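Local structure of pyruvate formate-lyase 2 (2F3O) at residues A157-Y162 / C517-F522; P510-S515 / G525-R530. The protein is a glycyl radical enzyme of the pyruvate formate-lyase family whose reaction is not established, though its family suggests a lyase. All blocks are in the same frame, centred on the assembly; numbering follows the deposited sequence.

Contact 1 of 2, residues A157-Y162 / C517-F522; sequences AVNYPY and CVEDCF
Asn159 and Tyr162 meet Cys517 and Glu519 in a buried loop-to-loop contact, where the N-terminal cap of helix 160-164 packs against the type II turn leading into helix 521-524. Asn159 is the N-cap: its OD1 accepts from Tyr162 N at 3.0 Å, the donor standing above the amide plane. ND2 of the Asn159 side chain is held mainly by Gly433 O and adds a weak, bent bond to Glu519 OE2 (2.9 Å, 125° at the hydrogen). Asn159 N gives a hydrogen bond to Cys517 O at 3.0 Å, in the carbonyl plane. Glu519 then runs on over Tyr162. With CG of Tyr162 anti to the backbone N (chi1 -175°), the ring swings out beneath the glutamate, whose CG sits over one face in a CH-pi contact, 3.8 Å from the ring centroid. The carboxylate plane is tilted 25° from that of the ring. Arg416 of the second subunit forms a long, weak ion pair with Glu519, so this corner reaches the subunit interface. Water 1 weakly links Tyr162 OH to Phe522 N. Replacing Tyr162 by an alanine is likely to leave CG of Glu519 without the ring face it rests on and to remove the weak water link. Beside this, Val158 CG1 rests 3.6 Å from Cys517 CB.

Contact 2 of 2, residues P510-S515 / G525-R530; sequences PTPLLS and GVDVSR
Ser515 OG donates to Asp527 OD1 at 2.6 Å, joining helix 512-516 to the Asx turn that Asp527 begins. The serine hydroxyl is used twice: it meets OD1 from above the carboxylate plane and accepts from Val528 N at 2.7 Å, an almost straight bond (176°). The other carboxylate oxygen, OD2, takes three donors. Thr511 N reaches its syn side at 3.2 Å, Ser529 OG comes to the anti side at 2.8 Å, and Ser529 N closes the Asx turn from above the plane at 3.0 Å. Four donors thus reach the carboxylate, an arrangement likely to stabilise its buried negative charge. CG of Asp527 is anti to its own backbone N (chi1 -168°), an orientation that brings the carboxylate up to the start of the helix. Glu267 of helix 250-267 binds Leu513 N and Leu514 N at that same helix start. Outward from the polar centre, Pro510 CB lies against OD2, while Val528 points its CB at the helix and its CG1 faces two side chains, 4.1 Å from Leu514 CD2 and 3.4 Å from Thr511 OG1.

How the contacts relate
From the N terminus, the chain first passes 157-162, at the start of helix 160-164, and returns to it only 355 residues later at 517-522, so contact 1 closes a very long loop. Contact 2 is local: 510-515 comes just before 517-522, and 525-530 just after, with helix 521-524 between. The segments therefore alternate along the chain, and the two contacts cross. They also touch, with centres about 11 Å apart: Cys521 SG packs on Val528 N, and Val526 N probably bonds to Cys521 O in the Schellman motif that ends helix 521-524 at Gly525. Contact 2 folds the connection from helix 512-516 to helix 521-524 back on itself; contact 1 ties it to the N-terminal end of helix 160-164.

Contact 1 of 2, residues A157-Y162 / C517-F522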
loop_
_atom_site.group_PDB
_atom_site.type_symbol
_atom_site.label_atom_id
_atom_site.label_comp_id
_atom_site.label_asym_id
_atom_site.label_seq_id
_atom_site.Cartn_x
_atom_site.Cartn_y
_atom_site.Cartn_z
ATOM N N ALA A 157 27.014 -10.566 -5.792
ATOM C CA ALA A 157 27.122 -11.813 -6.507
ATOM C C ALA A 157 25.912 -11.967 -7.451
ATOM O O ALA A 157 24.763 -12.051 -7.012
ATOM C CB ALA A 157 27.211 -12.972 -5.548
ATOM N N VAL A 158 26.210 -11.983 -8.748
ATOM C CA VAL A 158 25.263 -12.119 -9.842
ATOM C C VAL A 158 24.474 -13.413 -9.790
ATOM O O VAL A 158 25.032 -14.480 -9.559
ATOM C CB VAL A 158 26.056 -12.124 -11.138
ATOM C CG1 VAL A 158 25.158 -12.287 -12.331
ATOM C CG2 VAL A 158 26.878 -10.866 -11.242
ATOM N N ASN A 159 23.166 -13.328 -9.988
ATOM C CA ASN A 159 22.346 -14.527 -9.958
ATOM C C ASN A 159 22.474 -15.348 -11.250
ATOM O O ASN A 159 21.599 -15.300 -12.117
ATOM C CB ASN A 159 20.899 -14.149 -9.698
ATOM C CG ASN A 159 20.040 -15.323 -9.280
ATOM O OD1 ASN A 159 20.384 -16.485 -9.507
ATOM N ND2 ASN A 159 18.872 -15.018 -8.700
ATOM N N TYR A 160 23.555 -16.112 -11.358
ATOM C CA TYR A 160 23.725 -17.006 -12.489
ATOM C C TYR A 160 22.691 -18.110 -12.642
ATOM O O TYR A 160 22.246 -18.340 -13.763
ATOM C CB TYR A 160 25.160 -17.515 -12.617
ATOM C CG TYR A 160 26.047 -16.402 -13.105
ATOM C CD1 TYR A 160 27.037 -15.874 -12.305
ATOM C CD2 TYR A 160 25.841 -15.836 -14.349
ATOM C CE1 TYR A 160 27.822 -14.827 -12.744
ATOM C CE2 TYR A 160 26.612 -14.787 -14.798
ATOM C CZ TYR A 160 27.598 -14.281 -13.993
ATOM O OH TYR A 160 28.373 -13.242 -14.433
ATOM N N PRO A 161 22.271 -18.776 -11.543
ATOM C CA PRO A 161 21.201 -19.744 -11.782
ATOM C C PRO A 161 19.866 -19.198 -12.331
ATOM O O PRO A 161 19.167 -19.940 -13.015
ATOM C CB PRO A 161 21.012 -20.416 -10.413
ATOM C CG PRO A 161 21.644 -19.556 -9.459
ATOM C CD PRO A 161 22.719 -18.817 -10.144
ATOM N N TYR A 162 19.536 -17.931 -12.050
ATOM C CA TYR A 162 18.361 -17.271 -12.641
ATOM C C TYR A 162 18.566 -17.139 -14.147
ATOM O O TYR A 162 17.654 -17.395 -14.947
ATOM C CB TYR A 162 18.161 -15.870 -12.028
ATOM C CG TYR A 162 16.899 -15.125 -12.459
ATOM C CD1 TYR A 162 15.648 -15.605 -12.122
ATOM C CD2 TYR A 162 16.968 -13.931 -13.200
ATOM C CE1 TYR A 162 14.501 -14.941 -12.482
ATOM C CE2 TYR A 162 15.796 -13.245 -13.577
ATOM C CZ TYR A 162 14.561 -13.779 -13.215
ATOM O OH TYR A 162 13.362 -13.175 -13.564
ATOM N N CYS A 517 20.012 -9.523 -13.733
ATOM C CA CYS A 517 20.701 -10.542 -12.976
ATOM C C CYS A 517 20.407 -10.527 -11.499
ATOM O O CYS A 517 21.062 -11.270 -10.776
ATOM C CB CYS A 517 22.206 -10.351 -13.081
ATOM S SG CYS A 517 22.851 -10.029 -14.688
ATOM N N VAL A 518 19.530 -9.652 -11.014
ATOM C CA VAL A 518 19.255 -9.647 -9.577
ATOM C C VAL A 518 17.771 -9.786 -9.312
ATOM O O VAL A 518 16.978 -8.953 -9.720
ATOM C CB VAL A 518 19.821 -8.407 -8.841
ATOM C CG1 VAL A 518 19.502 -8.487 -7.340
ATOM C CG2 VAL A 518 21.319 -8.272 -9.058
ATOM N N GLU A 519 17.399 -10.836 -8.598
ATOM C CA GLU A 519 16.022 -11.262 -8.614
ATOM C C GLU A 519 15.043 -10.343 -7.917
ATOM O O GLU A 519 15.371 -9.607 -6.984
ATOM C CB GLU A 519 15.854 -12.693 -8.138
ATOM C CG GLU A 519 15.170 -13.574 -9.153
ATOM C CD GLU A 519 15.065 -15.012 -8.689
ATOM O OE1 GLU A 519 13.994 -15.644 -8.885
ATOM O OE2 GLU A 519 16.056 -15.516 -8.120
ATOM N N ASP A 520 13.823 -10.465 -8.438
ATOM C CA ASP A 520 12.694 -9.543 -8.370
ATOM C C ASP A 520 12.781 -8.325 -9.318
ATOM O O ASP A 520 11.755 -7.847 -9.750
ATOM C CB ASP A 520 12.261 -9.237 -6.930
ATOM C CG ASP A 520 11.750 -10.473 -6.200
ATOM O OD1 ASP A 520 11.916 -11.584 -6.725
ATOM O OD2 ASP A 520 11.176 -10.333 -5.102
ATOM N N CYS A 521 13.975 -7.875 -9.703
ATOM C CA CYS A 521 14.092 -6.665 -10.545
ATOM C C CYS A 521 13.376 -6.724 -11.863
ATOM O O CYS A 521 12.556 -5.851 -12.160
ATOM C CB CYS A 521 15.529 -6.333 -10.876
ATOM S SG CYS A 521 16.452 -5.602 -9.562
ATOM N N PHE A 522 13.721 -7.738 -12.658
ATOM C CA PHE A 522 13.120 -7.933 -13.972
ATOM C C PHE A 522 11.630 -8.213 -13.830
ATOM O O PHE A 522 10.825 -7.624 -14.539
ATOM C CB PHE A 522 13.811 -9.058 -14.759
ATOM C CG PHE A 522 13.171 -9.338 -16.092
ATOM C CD1 PHE A 522 13.360 -8.475 -17.162
ATOM C CD2 PHE A 522 12.348 -10.444 -16.276
ATOM C CE1 PHE A 522 12.770 -8.710 -18.369
ATOM C CE2 PHE A 522 11.748 -10.671 -17.487
ATOM C CZ PHE A 522 11.968 -9.805 -18.535
HETATM O O HOH W 1 13.857 -10.776 -11.580
#

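Contact 2 of 2, residues P510-S515 / G525-R530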
loop_
_atom_site.group_PDB
_atom_site.type_symbol
_atom_site.label_atom_id
_atom_site.label_comp_id
_atom_site.label_asym_id
_atom_site.label_seq_id
_atom_site.Cartn_x
_atom_site.Cartn_y
_atom_site.Cartn_z
ATOM N N PRO A 510 21.351 4.324 -13.556
ATOM C CA PRO A 510 20.718 3.021 -13.374
ATOM C C PRO A 510 21.493 1.959 -14.181
ATOM O O PRO A 510 22.209 2.293 -15.134
ATOM C CB PRO A 510 19.298 3.227 -13.905
ATOM C CG PRO A 510 19.415 4.350 -14.887
ATOM C CD PRO A 510 20.588 5.200 -14.467
ATOM N N THR A 511 21.409 0.702 -13.764
ATOM C CA THR A 511 22.233 -0.336 -14.362
ATOM C C THR A 511 21.412 -1.536 -14.822
ATOM O O THR A 511 21.339 -2.549 -14.126
ATOM C CB THR A 511 23.320 -0.782 -13.379
ATOM O OG1 THR A 511 22.725 -1.182 -12.136
ATOM C CG2 THR A 511 24.310 0.362 -13.121
ATOM N N PRO A 512 20.782 -1.419 -16.003
ATOM C CA PRO A 512 19.802 -2.368 -16.529
ATOM C C PRO A 512 20.267 -3.801 -16.750
ATOM O O PRO A 512 19.487 -4.714 -16.527
ATOM C CB PRO A 512 19.415 -1.767 -17.882
ATOM C CG PRO A 512 19.834 -0.359 -17.823
ATOM C CD PRO A 512 20.987 -0.279 -16.911
ATOM N N LEU A 513 21.486 -4.026 -17.214
ATOM C CA LEU A 513 21.931 -5.419 -17.393
ATOM C C LEU A 513 22.026 -6.144 -16.054
ATOM O O LEU A 513 21.465 -7.246 -15.912
ATOM C CB LEU A 513 23.249 -5.516 -18.170
ATOM C CG LEU A 513 23.819 -6.922 -18.365
ATOM C CD1 LEU A 513 22.879 -7.793 -19.159
ATOM C CD2 LEU A 513 25.185 -6.862 -19.035
ATOM N N LEU A 514 22.683 -5.493 -15.082
ATOM C CA LEU A 514 22.794 -5.970 -13.717
ATOM C C LEU A 514 21.427 -6.227 -13.109
ATOM O O LEU A 514 21.229 -7.230 -12.424
ATOM C CB LEU A 514 23.564 -4.961 -12.872
ATOM C CG LEU A 514 23.741 -5.330 -11.395
ATOM C CD1 LEU A 514 24.486 -6.640 -11.269
ATOM C CD2 LEU A 514 24.422 -4.221 -10.617
ATOM N N SER A 515 20.478 -5.343 -13.384
ATOM C CA SER A 515 19.092 -5.562 -12.970
ATOM C C SER A 515 18.508 -6.883 -13.441
ATOM O O SER A 515 17.794 -7.523 -12.693
ATOM C CB SER A 515 18.194 -4.432 -13.453
ATOM O OG SER A 515 18.441 -3.283 -12.691
ATOM N N GLY A 525 9.875 -5.106 -12.802
ATOM C CA GLY A 525 10.074 -4.037 -13.761
ATOM C C GLY A 525 10.652 -2.780 -13.158
ATOM O O GLY A 525 10.357 -1.679 -13.614
ATOM N N VAL A 526 11.452 -2.941 -12.103
ATOM C CA VAL A 526 12.174 -1.817 -11.487
ATOM C C VAL A 526 13.654 -2.110 -11.459
ATOM O O VAL A 526 14.057 -3.237 -11.207
ATOM C CB VAL A 526 11.586 -1.392 -10.083
ATOM C CG1 VAL A 526 10.683 -2.430 -9.519
ATOM C CG2 VAL A 526 12.648 -1.027 -9.093
ATOM N N ASP A 527 14.459 -1.108 -11.793
ATOM C CA ASP A 527 15.914 -1.237 -11.756
ATOM C C ASP A 527 16.452 -1.535 -10.349
ATOM O O ASP A 527 15.892 -1.089 -9.357
ATOM C CB ASP A 527 16.571 0.040 -12.287
ATOM C CG ASP A 527 18.063 -0.134 -12.544
ATOM O OD1 ASP A 527 18.418 -0.786 -13.552
ATOM O OD2 ASP A 527 18.889 0.351 -11.743
ATOM N N VAL A 528 17.543 -2.290 -10.294
ATOM C CA VAL A 528 18.290 -2.565 -9.079
ATOM C C VAL A 528 18.710 -1.358 -8.212
ATOM O O VAL A 528 18.688 -1.439 -6.980
ATOM C CB VAL A 528 19.495 -3.467 -9.408
ATOM C CG1 VAL A 528 20.696 -2.678 -9.861
ATOM C CG2 VAL A 528 19.806 -4.384 -8.234
ATOM N N SER A 529 19.020 -0.224 -8.833
ATOM C CA SER A 529 19.475 0.915 -8.090
ATOM C C SER A 529 18.300 1.675 -7.497
ATOM O O SER A 529 18.468 2.624 -6.727
ATOM C CB SER A 529 20.268 1.821 -8.997
ATOM O OG SER A 529 19.424 2.378 -9.956
ATOM N N ARG A 530 17.102 1.251 -7.863
ATOM C CA ARG A 530 15.887 1.880 -7.389
ATOM C C ARG A 530 15.245 0.947 -6.336
ATOM O O ARG A 530 14.299 1.312 -5.639
ATOM C CB ARG A 530 14.985 2.157 -8.599
ATOM C CG ARG A 530 13.607 2.722 -8.314
ATOM C CD ARG A 530 13.647 4.207 -8.046
ATOM N NE ARG A 530 14.039 4.956 -9.230
ATOM C CZ ARG A 530 14.154 6.278 -9.254
ATOM N NH1 ARG A 530 13.899 6.999 -8.156
ATOM N NH2 ARG A 530 14.514 6.882 -10.381
#